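PDB 4EHT: activator of 2-hydroxyisocaproyl-CoA dehydratase from Clostridium difficile, which transfers one electron to the dehydratase as ATP is hydrolysed, and so activates it in the reductive branch of L-leucine fermentation. Local coordinates for residues A[125-130]-A[194-199]; A[133-138]-A[167-172]; A[188-193]-A[217-222]; A[211-216]-A[235-240]. One frame throughout, in Å; residues are numbered along the deposited sequence.

From the N terminus, the cluster-binding loop 125-130 leads straight into helix 130-140, which carries segment 133-138. Interaction 1 ties that loop to helix 182-204 and closes a long, largely helical excursion; interaction 2, joining helix 130-140 to helix 165-177, falls wholly within it. Interaction 3 starts from the same helix 182-204, immediately before segment 194-199, and reaches 217-222, so it crosses interaction 1 along the chain. Interaction 4 opens at strand 210-213, inside the span of interaction 3, and ends beyond it at 235-240, so these two also cross. Together the four run from the iron-sulfur cluster through the helices to the ADP site.

Interaction 1 of 4, residues A[125-130]-A[194-199]; sequences CAAGTG and AKRVSS. With SF4 (iron/sulfur cluster), chain C; ADP (adenosine-5'-diphosphate), chain D.
The guanidinium group of Arg196 has Cys125 SG over one face, 3.6 Å above the plane and displaced toward the rim, while Ala127 O lies at its edge, near the plane. Arg196 is modelled in two conformations and this is one of them, which makes its contacts provisional. In it, Arg196 NH2 lies 3.4 Å from Cys125 CB. At the edge, Arg196 NE donates to Ala127 O over 3.1 Å, a weak bond because its N-H...O angle is only 123°. The arginine gets there as a nearly straight rod: CG is anti to the backbone N (chi1 -179°) and the chain stays extended to NE, which carries CD alongside Ala127, with Arg196 CD 3.7 Å from Ala127 CB. The loop that Arg196 lies against is the cluster-binding loop of this ASKHA-type ATPase. Cys125 SG binds the cluster iron FE2 at 2.3 Å, and the dimer shares that single [4Fe-4S] cluster. In this conformer the positive group could ease the negative charge on the sulfur. Next to the cysteine the chain makes a type II beta turn from Ala126 to Thr129, with Gly128 at positive phi, its CA facing the base of the arginine chain. Gly128 O meets the methyl Val197 CG2 at 3.4 Å. Thr129 OG1 donates to Ala126 O over 2.8 Å, bracing the turn, and as N-cap residue it also accepts from Arg131 N at the start of helix 130-140. Ala126 packs on Phe167 of the second subunit, and Ala194 and Ser198 lean on helix 220-230.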
# COMPACT_ATOMS: atom_id res chain seq x y z
N CYS A 125 -3.81 4.73 1.57
CA CYS A 125 -3.00 3.53 1.76
C CYS A 125 -3.93 2.36 2.02
O CYS A 125 -4.84 2.47 2.83
CB CYS A 125 -2.03 3.75 2.92
SG CYS A 125 -1.25 2.24 3.66
N ALA A 126 -3.72 1.24 1.34
CA ALA A 126 -4.64 0.12 1.48
C ALA A 126 -4.51 -0.59 2.83
O ALA A 126 -5.42 -1.31 3.22
CB ALA A 126 -4.44 -0.87 0.38
N ALA A 127 -3.38 -0.42 3.52
CA ALA A 127 -3.24 -1.01 4.88
C ALA A 127 -4.28 -0.40 5.84
O ALA A 127 -4.63 0.77 5.73
CB ALA A 127 -1.83 -0.76 5.43
N GLY A 128 -4.75 -1.19 6.78
CA GLY A 128 -5.69 -0.68 7.77
C GLY A 128 -7.06 -0.42 7.18
O GLY A 128 -7.78 0.41 7.67
N THR A 129 -7.40 -1.13 6.10
CA THR A 129 -8.72 -1.02 5.49
C THR A 129 -9.18 -2.42 5.09
O THR A 129 -8.42 -3.37 5.17
CB THR A 129 -8.70 -0.14 4.18
OG1 THR A 129 -8.14 -0.89 3.10
CG2 THR A 129 -7.88 1.13 4.38
N GLY A 130 -10.42 -2.52 4.63
CA GLY A 130 -10.95 -3.77 4.12
C GLY A 130 -10.16 -4.38 2.98
O GLY A 130 -10.15 -5.61 2.81
N ALA A 194 -5.69 -3.37 13.16
CA ALA A 194 -6.00 -2.68 14.41
C ALA A 194 -4.91 -1.70 14.82
O ALA A 194 -5.21 -0.65 15.37
CB ALA A 194 -6.27 -3.70 15.56
N LYS A 195 -3.64 -2.04 14.60
CA LYS A 195 -2.57 -1.11 14.95
C LYS A 195 -2.69 0.16 14.11
O LYS A 195 -2.55 1.26 14.63
CB LYS A 195 -1.19 -1.74 14.77
CG LYS A 195 -0.83 -2.70 15.95
CD LYS A 195 0.49 -3.41 15.76
CE LYS A 195 0.86 -4.20 17.03
NZ LYS A 195 1.97 -5.17 16.82
N ARG A 196 -2.97 0.01 12.83
CA ARG A 196 -3.04 1.17 11.95
C ARG A 196 -4.29 2.03 12.21
O ARG A 196 -4.22 3.26 12.14
CB ARG A 196 -3.01 0.74 10.48
CG ARG A 196 -3.06 1.92 9.55
CD ARG A 196 -2.53 1.59 8.17
NE ARG A 196 -2.75 2.72 7.27
CZ ARG A 196 -1.89 3.71 7.07
NH1 ARG A 196 -0.72 3.72 7.69
NH2 ARG A 196 -2.20 4.69 6.23
N VAL A 197 -5.43 1.42 12.50
CA VAL A 197 -6.64 2.21 12.79
C VAL A 197 -6.60 2.78 14.21
O VAL A 197 -6.95 3.96 14.43
CB VAL A 197 -7.92 1.42 12.50
CG1 VAL A 197 -9.17 2.27 12.83
CG2 VAL A 197 -7.93 1.01 11.03
N SER A 198 -6.14 1.99 15.16
CA SER A 198 -6.06 2.47 16.53
C SER A 198 -5.11 3.68 16.65
O SER A 198 -5.29 4.51 17.53
CB SER A 198 -5.64 1.35 17.50
OG SER A 198 -4.26 1.16 17.46
N SER A 199 -4.10 3.77 15.79
CA SER A 199 -3.23 4.94 15.83
C SER A 199 -4.05 6.22 15.55
O SER A 199 -3.83 7.25 16.17
CB SER A 199 -2.10 4.80 14.82
OG SER A 199 -1.40 6.02 14.69
FE1 SF4 C . 2.45 2.20 0.34
FE2 SF4 C . 0.31 1.59 2.14
FE3 SF4 C . 1.87 -0.45 0.95
FE4 SF4 C . 0.02 0.99 -0.49
S1 SF4 C . -0.30 -0.35 1.29
S2 SF4 C . 2.12 0.55 -1.03
S3 SF4 C . 0.40 2.98 0.38
S4 SF4 C . 2.42 1.12 2.31
PB ADP D . -17.69 1.26 1.55
O1B ADP D . -18.20 0.73 0.25
O2B ADP D . -16.43 2.09 1.47
O3B ADP D . -18.71 1.98 2.40
PA ADP D . -18.17 -0.85 3.50
O1A ADP D . -19.40 -1.29 2.77
O2A ADP D . -18.30 -0.06 4.76
O3A ADP D . -17.24 -0.06 2.40
O5' ADP D . -17.29 -2.14 3.80
C5' ADP D . -16.78 -2.93 2.75
C4' ADP D . -15.82 -3.94 3.38
O4' ADP D . -16.47 -4.76 4.36
C3' ADP D . -15.26 -4.87 2.31
O3' ADP D . -13.84 -4.75 2.29
C2' ADP D . -15.74 -6.24 2.74
O2' ADP D . -14.86 -7.32 2.45
C1' ADP D . -15.97 -6.09 4.24
N9 ADP D . -17.00 -7.05 4.63
C8 ADP D . -18.21 -7.11 4.04
N7 ADP D . -18.97 -8.09 4.61
C5 ADP D . -18.22 -8.67 5.58
C6 ADP D . -18.44 -9.77 6.54
N6 ADP D . -19.63 -10.42 6.55
N1 ADP D . -17.43 -10.08 7.40
C2 ADP D . -16.25 -9.41 7.35
N3 ADP D . -15.99 -8.40 6.48
C4 ADP D . -16.92 -7.99 5.58

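Interaction 2 of 4, residues A[133-138]-A[167-172]; sequences LDVMAK and FAESEV. With ADP (adenosine-5'-diphosphate), chain D.
Apolar packing carries most of this contact, and Met136 is its centre. Its chain leaves the helix with CG beside the backbone N (chi1 -66°) and bends at chi2 (-55°), which brings the thioether up against segment 167-172. The terminal methyl settles over the helix backbone: Met136 CE is 3.5 Å from Glu169 N and 3.7 Å from the methyl Ala168 CB. The sulfur serves the next turn, where Met136 SD lies 3.8 Å from Val172 CG2, the two side chains meeting at a slant. The contact joins helix 130-140 to helix 165-177 in the helical layer near the cluster; the two short segments run nearly parallel, their axes 10.5 Å apart at a crossing angle of -25°. No hydrogen bond links them. Glu169 adds a non-bonded contact: its chain, extended beyond CG, crosses Val135 at about a right angle and brings Glu169 OE1 to 3.4 Å from the methyl Val135 CG1. Ligand binding occupies another flank of segment 133-138: Asp134 accepts two ribose hydroxyls of ADP, O2' on Asp134 OD1 and O3' on Asp134 OD2, each at 2.9 Å, a fork that fixes the turn of the carboxylate. Met136 is also backed by Ile189 of helix 182-204, and Val172 by Ile185. In helix 165-177, Ser170 OG is hydrogen-bonded to Arg131 of the second subunit, and Phe167 packs on Cys125 of that subunit.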
# COMPACT_ATOMS: atom_id res chain seq x y z
N LEU A 133 -7.60 -6.77 4.14
CA LEU A 133 -8.20 -8.02 4.57
C LEU A 133 -8.63 -8.85 3.38
O LEU A 133 -8.51 -10.08 3.37
CB LEU A 133 -9.40 -7.76 5.51
CG LEU A 133 -9.00 -7.14 6.86
CD1 LEU A 133 -10.22 -6.63 7.64
CD2 LEU A 133 -8.18 -8.16 7.71
N ASP A 134 -9.15 -8.17 2.36
CA ASP A 134 -9.61 -8.82 1.14
C ASP A 134 -8.43 -9.48 0.43
O ASP A 134 -8.51 -10.65 0.03
CB ASP A 134 -10.36 -7.82 0.25
CG ASP A 134 -11.61 -7.23 0.94
OD1 ASP A 134 -12.07 -7.77 1.99
OD2 ASP A 134 -12.14 -6.21 0.44
N VAL A 135 -7.31 -8.76 0.32
CA VAL A 135 -6.07 -9.33 -0.22
C VAL A 135 -5.56 -10.54 0.57
O VAL A 135 -5.16 -11.56 -0.01
CB VAL A 135 -4.94 -8.27 -0.28
CG1 VAL A 135 -3.57 -8.93 -0.44
CG2 VAL A 135 -5.20 -7.28 -1.41
N MET A 136 -5.53 -10.42 1.90
CA MET A 136 -5.03 -11.52 2.74
C MET A 136 -5.93 -12.76 2.71
O MET A 136 -5.44 -13.90 2.71
CB MET A 136 -4.87 -11.06 4.19
CG MET A 136 -3.83 -10.00 4.39
SD MET A 136 -2.23 -10.53 3.74
CE MET A 136 -1.21 -9.15 4.26
N ALA A 137 -7.23 -12.53 2.70
CA ALA A 137 -8.19 -13.63 2.69
C ALA A 137 -8.05 -14.42 1.40
O ALA A 137 -8.10 -15.65 1.40
CB ALA A 137 -9.60 -13.11 2.84
N LYS A 138 -7.85 -13.71 0.29
CA LYS A 138 -7.56 -14.36 -0.99
C LYS A 138 -6.33 -15.26 -0.88
O LYS A 138 -6.32 -16.38 -1.37
CB LYS A 138 -7.32 -13.33 -2.09
CG LYS A 138 -8.57 -12.77 -2.73
CD LYS A 138 -8.22 -11.95 -3.96
CE LYS A 138 -9.41 -11.18 -4.49
NZ LYS A 138 -9.90 -10.14 -3.54
N PHE A 167 4.16 -5.73 1.31
CA PHE A 167 5.24 -6.42 2.01
C PHE A 167 4.69 -7.43 3.01
O PHE A 167 5.25 -8.50 3.17
CB PHE A 167 6.17 -5.42 2.70
CG PHE A 167 6.94 -4.53 1.73
CD1 PHE A 167 7.40 -5.03 0.51
CD2 PHE A 167 7.19 -3.21 2.04
CE1 PHE A 167 8.10 -4.20 -0.39
CE2 PHE A 167 7.90 -2.37 1.15
CZ PHE A 167 8.35 -2.87 -0.07
N ALA A 168 3.60 -7.07 3.68
CA ALA A 168 2.93 -7.96 4.63
C ALA A 168 2.44 -9.22 3.94
O ALA A 168 2.49 -10.30 4.50
CB ALA A 168 1.76 -7.23 5.31
N GLU A 169 1.96 -9.06 2.71
CA GLU A 169 1.49 -10.19 1.91
C GLU A 169 2.60 -11.23 1.74
O GLU A 169 2.38 -12.44 1.87
CB GLU A 169 0.99 -9.66 0.56
CG GLU A 169 0.81 -10.68 -0.52
CD GLU A 169 0.11 -10.10 -1.74
OE1 GLU A 169 -0.41 -8.96 -1.65
OE2 GLU A 169 0.09 -10.77 -2.80
N SER A 170 3.82 -10.77 1.48
CA SER A 170 4.95 -11.70 1.37
C SER A 170 5.22 -12.43 2.68
O SER A 170 5.59 -13.60 2.68
CB SER A 170 6.19 -10.94 0.93
OG SER A 170 5.99 -10.44 -0.38
N GLU A 171 5.06 -11.75 3.81
CA GLU A 171 5.26 -12.41 5.10
C GLU A 171 4.23 -13.49 5.34
O GLU A 171 4.54 -14.55 5.87
CB GLU A 171 5.19 -11.41 6.25
CG GLU A 171 6.19 -10.29 6.14
CD GLU A 171 6.22 -9.45 7.37
OE1 GLU A 171 6.15 -10.02 8.48
OE2 GLU A 171 6.27 -8.23 7.24
N VAL A 172 2.98 -13.21 4.99
CA VAL A 172 1.91 -14.17 5.21
C VAL A 172 2.15 -15.40 4.34
O VAL A 172 2.07 -16.53 4.81
CB VAL A 172 0.53 -13.53 4.91
CG1 VAL A 172 -0.57 -14.56 4.93
CG2 VAL A 172 0.26 -12.40 5.91
PB ADP D . -17.69 1.26 1.55
O1B ADP D . -18.20 0.73 0.25
O2B ADP D . -16.43 2.09 1.47
O3B ADP D . -18.71 1.98 2.40
PA ADP D . -18.17 -0.85 3.50
O1A ADP D . -19.40 -1.29 2.77
O2A ADP D . -18.30 -0.06 4.76
O3A ADP D . -17.24 -0.06 2.40
O5' ADP D . -17.29 -2.14 3.80
C5' ADP D . -16.78 -2.93 2.75
C4' ADP D . -15.82 -3.94 3.38
O4' ADP D . -16.47 -4.76 4.36
C3' ADP D . -15.26 -4.87 2.31
O3' ADP D . -13.84 -4.75 2.29
C2' ADP D . -15.74 -6.24 2.74
O2' ADP D . -14.86 -7.32 2.45
C1' ADP D . -15.97 -6.09 4.24
N9 ADP D . -17.00 -7.05 4.63
C8 ADP D . -18.21 -7.11 4.04
N7 ADP D . -18.97 -8.09 4.61
C5 ADP D . -18.22 -8.67 5.58
C6 ADP D . -18.44 -9.77 6.54
N6 ADP D . -19.63 -10.42 6.55
N1 ADP D . -17.43 -10.08 7.40
C2 ADP D . -16.25 -9.41 7.35
N3 ADP D . -15.99 -8.40 6.48
C4 ADP D . -16.92 -7.99 5.58

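Interaction 3 of 4, residues A[188-193]-A[217-222]. With ADP (adenosine-5'-diphosphate), chain D.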
# COMPACT_ATOMS: atom_id res chain seq x y z
N GLY A 188 -2.66 -12.32 13.36
CA GLY A 188 -1.62 -11.34 13.11
C GLY A 188 -2.12 -10.33 12.08
O GLY A 188 -1.82 -9.14 12.15
N ILE A 189 -2.87 -10.84 11.12
CA ILE A 189 -3.50 -10.00 10.10
C ILE A 189 -4.44 -8.99 10.76
O ILE A 189 -4.45 -7.80 10.41
CB ILE A 189 -4.25 -10.89 9.10
CG1 ILE A 189 -3.23 -11.61 8.20
CG2 ILE A 189 -5.26 -10.09 8.27
CD1 ILE A 189 -3.81 -12.78 7.42
N HIS A 190 -5.22 -9.45 11.73
CA HIS A 190 -6.18 -8.59 12.40
C HIS A 190 -5.44 -7.57 13.21
O HIS A 190 -5.84 -6.41 13.28
CB HIS A 190 -7.10 -9.41 13.32
CG HIS A 190 -8.11 -10.23 12.57
ND1 HIS A 190 -8.79 -11.29 13.15
CD2 HIS A 190 -8.56 -10.15 11.29
CE1 HIS A 190 -9.61 -11.82 12.25
NE2 HIS A 190 -9.48 -11.15 11.12
N THR A 191 -4.34 -8.00 13.81
CA THR A 191 -3.56 -7.08 14.62
C THR A 191 -2.94 -5.96 13.75
O THR A 191 -2.87 -4.82 14.17
CB THR A 191 -2.48 -7.85 15.43
OG1 THR A 191 -3.13 -8.59 16.47
CG2 THR A 191 -1.46 -6.89 16.04
N SER A 192 -2.51 -6.28 12.53
CA SER A 192 -1.94 -5.24 11.65
C SER A 192 -2.98 -4.14 11.38
O SER A 192 -2.67 -2.95 11.44
CB SER A 192 -1.48 -5.82 10.31
OG SER A 192 -0.41 -6.74 10.46
N VAL A 193 -4.20 -4.53 11.04
CA VAL A 193 -5.27 -3.55 10.77
C VAL A 193 -5.55 -2.71 12.02
O VAL A 193 -5.63 -1.47 11.95
CB VAL A 193 -6.58 -4.25 10.30
CG1 VAL A 193 -7.75 -3.24 10.19
CG2 VAL A 193 -6.36 -4.98 9.00
N ALA A 217 -16.38 -3.90 10.33
CA ALA A 217 -16.86 -4.12 11.71
C ALA A 217 -17.67 -5.42 11.85
O ALA A 217 -17.96 -5.83 12.97
CB ALA A 217 -17.69 -2.96 12.18
N ARG A 218 -18.01 -6.06 10.74
CA ARG A 218 -18.68 -7.37 10.80
C ARG A 218 -17.68 -8.49 11.17
O ARG A 218 -18.07 -9.61 11.47
CB ARG A 218 -19.34 -7.69 9.47
CG ARG A 218 -20.46 -6.71 9.11
CD ARG A 218 -21.02 -6.99 7.72
NE ARG A 218 -21.82 -8.21 7.68
CZ ARG A 218 -22.41 -8.69 6.59
NH1 ARG A 218 -22.29 -8.05 5.43
NH2 ARG A 218 -23.12 -9.81 6.65
N ASN A 219 -16.40 -8.17 11.07
CA ASN A 219 -15.33 -9.09 11.47
C ASN A 219 -15.03 -8.93 12.97
O ASN A 219 -14.37 -7.98 13.39
CB ASN A 219 -14.07 -8.82 10.61
CG ASN A 219 -12.89 -9.72 10.98
OD1 ASN A 219 -12.79 -10.21 12.09
ND2 ASN A 219 -11.98 -9.89 10.03
N SER A 220 -15.54 -9.85 13.79
CA SER A 220 -15.40 -9.74 15.23
C SER A 220 -13.93 -9.84 15.68
O SER A 220 -13.58 -9.35 16.74
CB SER A 220 -16.21 -10.85 15.95
OG SER A 220 -15.60 -12.12 15.71
N GLY A 221 -13.09 -10.50 14.89
CA GLY A 221 -11.65 -10.51 15.16
C GLY A 221 -11.08 -9.10 15.08
O GLY A 221 -10.23 -8.70 15.89
N ILE A 222 -11.53 -8.33 14.10
CA ILE A 222 -11.07 -6.94 14.00
C ILE A 222 -11.58 -6.16 15.21
O ILE A 222 -10.85 -5.38 15.80
CB ILE A 222 -11.55 -6.27 12.69
CG1 ILE A 222 -10.82 -6.89 11.49
CG2 ILE A 222 -11.30 -4.77 12.74
CD1 ILE A 222 -9.28 -6.60 11.48
PB ADP D . -17.69 1.26 1.55
O1B ADP D . -18.20 0.73 0.25
O2B ADP D . -16.43 2.09 1.47
O3B ADP D . -18.71 1.98 2.40
PA ADP D . -18.17 -0.85 3.50
O1A ADP D . -19.40 -1.29 2.77
O2A ADP D . -18.30 -0.06 4.76
O3A ADP D . -17.24 -0.06 2.40
O5' ADP D . -17.29 -2.14 3.80
C5' ADP D . -16.78 -2.93 2.75
C4' ADP D . -15.82 -3.94 3.38
O4' ADP D . -16.47 -4.76 4.36
C3' ADP D . -15.26 -4.87 2.31
O3' ADP D . -13.84 -4.75 2.29
C2' ADP D . -15.74 -6.24 2.74
O2' ADP D . -14.86 -7.32 2.45
C1' ADP D . -15.97 -6.09 4.24
N9 ADP D . -17.00 -7.05 4.63
C8 ADP D . -18.21 -7.11 4.04
N7 ADP D . -18.97 -8.09 4.61
C5 ADP D . -18.22 -8.67 5.58
C6 ADP D . -18.44 -9.77 6.54
N6 ADP D . -19.63 -10.42 6.55
N1 ADP D . -17.43 -10.08 7.40
C2 ADP D . -16.25 -9.41 7.35
N3 ADP D . -15.99 -8.40 6.48
C4 ADP D . -16.92 -7.99 5.58
O HOH W 1 -8.14 -10.94 16.16
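The N-terminal end of helix 220-230, capped beside the adenine pocket, packs here against helix 182-204. Asn219 is the N-cap: its OD1 accepts from Ile222 N over 3.0 Å, from a donor standing well above the amide's carbonyl plane, and weakly from Gly221 N. The other end of the amide faces His190, with Asn219 ND2 3.0 Å from His190 NE2 and the ring and amide planes 77° apart. With CG of His190 beside the backbone N (chi1 -73°), the ring lies against the capped turn. Over one face of the ring, displaced toward the rim, sits Ile222 N, 4.1 Å above the plane, while Gly221 CA comes within 3.6 Å of His190 ND1. A water in the ring plane lies 3.1 Å from His190 ND1 and donates to Gly221 O, bridging the two segments. Apolar packing follows: Ile222 CD1 touches the ring at His190 CD2, and the Ile222 side chain crosses that of Val193 at about a right angle, with Ile222 CD1 3.8 Å from Val193 CB. On the ligand side, Arg218 lays its guanidinium over ADP N6, which is centred 3.2 Å above the plane, and Leu147 of helix 147-151 packs against both His190 and Asn219. Because OD1 accepts from two backbone N-H groups, the cap fixes which way the Asn219 amide is turned and puts ND2 on the side of the His190 ring.

Interaction 4 of 4, residues A[211-216]-A[235-240]. With ADP (adenosine-5'-diphosphate), chain D.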
# COMPACT_ATOMS: atom_id res chain seq x y z
N VAL A 211 -17.97 3.39 19.01
CA VAL A 211 -18.74 2.53 18.14
C VAL A 211 -17.97 2.27 16.84
O VAL A 211 -17.40 3.20 16.26
CB VAL A 211 -20.13 3.20 17.83
CG1 VAL A 211 -20.97 2.36 16.87
CG2 VAL A 211 -20.89 3.47 19.14
N MET A 212 -17.95 1.02 16.38
CA MET A 212 -17.35 0.70 15.09
C MET A 212 -18.45 0.39 14.09
O MET A 212 -19.40 -0.33 14.39
CB MET A 212 -16.37 -0.49 15.20
CG MET A 212 -15.48 -0.71 13.97
SD MET A 212 -14.22 -2.03 14.17
CE MET A 212 -13.85 -1.75 15.90
N VAL A 213 -18.31 0.95 12.89
CA VAL A 213 -19.26 0.72 11.82
C VAL A 213 -18.49 0.40 10.55
O VAL A 213 -17.25 0.38 10.56
CB VAL A 213 -20.18 1.95 11.59
CG1 VAL A 213 -20.95 2.25 12.87
CG2 VAL A 213 -19.36 3.16 11.12
N GLY A 214 -19.21 0.14 9.47
CA GLY A 214 -18.53 -0.24 8.24
C GLY A 214 -18.58 -1.74 8.09
O GLY A 214 -18.82 -2.46 9.06
N GLY A 215 -18.39 -2.22 6.87
CA GLY A 215 -18.48 -3.64 6.60
C GLY A 215 -17.40 -4.43 7.31
O GLY A 215 -17.59 -5.62 7.58
N VAL A 216 -16.27 -3.80 7.60
CA VAL A 216 -15.17 -4.50 8.28
C VAL A 216 -15.49 -4.72 9.76
O VAL A 216 -14.97 -5.64 10.37
CB VAL A 216 -13.82 -3.77 8.13
CG1 VAL A 216 -12.76 -4.33 9.12
CG2 VAL A 216 -13.33 -3.88 6.69
N ILE A 235 -18.55 -0.78 21.06
CA ILE A 235 -19.90 -1.27 20.74
C ILE A 235 -20.05 -1.40 19.24
O ILE A 235 -19.61 -0.53 18.48
CB ILE A 235 -20.96 -0.33 21.32
CG1 ILE A 235 -20.78 -0.22 22.83
CG2 ILE A 235 -22.38 -0.82 20.98
CD1 ILE A 235 -21.50 0.96 23.45
N VAL A 236 -20.64 -2.50 18.79
CA VAL A 236 -20.94 -2.65 17.36
C VAL A 236 -22.43 -2.85 17.22
O VAL A 236 -22.97 -3.74 17.87
CB VAL A 236 -20.26 -3.88 16.75
CG1 VAL A 236 -20.38 -3.85 15.24
CG2 VAL A 236 -18.78 -3.95 17.18
N PRO A 237 -23.10 -2.05 16.38
CA PRO A 237 -24.54 -2.32 16.25
C PRO A 237 -24.77 -3.66 15.56
O PRO A 237 -23.82 -4.26 15.06
CB PRO A 237 -25.04 -1.17 15.36
CG PRO A 237 -23.87 -0.70 14.61
CD PRO A 237 -22.63 -1.03 15.42
N ASP A 238 -26.03 -4.10 15.57
CA ASP A 238 -26.48 -5.27 14.83
C ASP A 238 -26.20 -5.18 13.34
O ASP A 238 -25.99 -6.19 12.69
CB ASP A 238 -28.00 -5.42 14.99
CG ASP A 238 -28.40 -5.89 16.37
OD1 ASP A 238 -27.55 -6.46 17.07
OD2 ASP A 238 -29.57 -5.68 16.75
N ILE A 239 -26.22 -3.95 12.81
CA ILE A 239 -26.12 -3.73 11.38
C ILE A 239 -25.01 -2.72 11.07
O ILE A 239 -25.27 -1.66 10.51
CB ILE A 239 -27.47 -3.18 10.83
CG1 ILE A 239 -27.98 -2.04 11.72
CG2 ILE A 239 -28.51 -4.28 10.79
CD1 ILE A 239 -29.25 -1.39 11.21
N PRO A 240 -23.76 -3.04 11.42
CA PRO A 240 -22.67 -2.06 11.31
C PRO A 240 -22.46 -1.54 9.89
O PRO A 240 -22.04 -0.40 9.72
CB PRO A 240 -21.43 -2.85 11.76
CG PRO A 240 -21.80 -4.29 11.56
CD PRO A 240 -23.28 -4.36 11.87
PB ADP D . -17.69 1.26 1.55
O1B ADP D . -18.20 0.73 0.25
O2B ADP D . -16.43 2.09 1.47
O3B ADP D . -18.71 1.98 2.40
PA ADP D . -18.17 -0.85 3.50
O1A ADP D . -19.40 -1.29 2.77
O2A ADP D . -18.30 -0.06 4.76
O3A ADP D . -17.24 -0.06 2.40
O5' ADP D . -17.29 -2.14 3.80
C5' ADP D . -16.78 -2.93 2.75
C4' ADP D . -15.82 -3.94 3.38
O4' ADP D . -16.47 -4.76 4.36
C3' ADP D . -15.26 -4.87 2.31
O3' ADP D . -13.84 -4.75 2.29
C2' ADP D . -15.74 -6.24 2.74
O2' ADP D . -14.86 -7.32 2.45
C1' ADP D . -15.97 -6.09 4.24
N9 ADP D . -17.00 -7.05 4.63
C8 ADP D . -18.21 -7.11 4.04
N7 ADP D . -18.97 -8.09 4.61
C5 ADP D . -18.22 -8.67 5.58
C6 ADP D . -18.44 -9.77 6.54
N6 ADP D . -19.63 -10.42 6.55
N1 ADP D . -17.43 -10.08 7.40
C2 ADP D . -16.25 -9.41 7.35
N3 ADP D . -15.99 -8.40 6.48
C4 ADP D . -16.92 -7.99 5.58
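Met212 N donates to Ile235 O over 3.1 Å at one end of the contact, and the same oxygen takes a CA-H...O contact from Val211 CA at 3.2 Å. At the other end Gly214 N donates to Pro240 O over 2.9 Å, reaching it from above the carbonyl plane rather than within it. Between the bonds the chain swings out at Asp238 and Ile239, while the Pro237 ring packs on the strand: Pro237 CD lies 4.0 Å from Val211 CG1 and 3.5 Å from Met212 O. That oxygen also has Val236 CG1 at 3.8 Å. It is buried by the contact and has no hydrogen-bonding partner in the model. Strand 210-213 is an outermost strand of its four-stranded sheet within this chain, hydrogen-bonded on one side to strand 96-100; the loop 235-240 runs along its other side, pairing with it through one beta bridge, Val211 with Ile235, and the Gly214 N bond. The strand runs into the Gly214-Gly215 pair, consistent with the adenosine motif of actin-like ATPases. Gly214 takes up backbone angles suited to glycine (phi 99°, psi 160°), and Gly215 N then reaches the alpha-phosphate, donating to ADP O2A over 3.0 Å. A weaker bond runs from Gly215 N to ADP O5'. Farther out, Met212 rests on Val223 and Met226 of helix 220-230, whereas Val211 and Val213 pack on Val87 of helix 79-90. Next after Pro240, Gln241 is hydrogen-bonded to ADP through NE2.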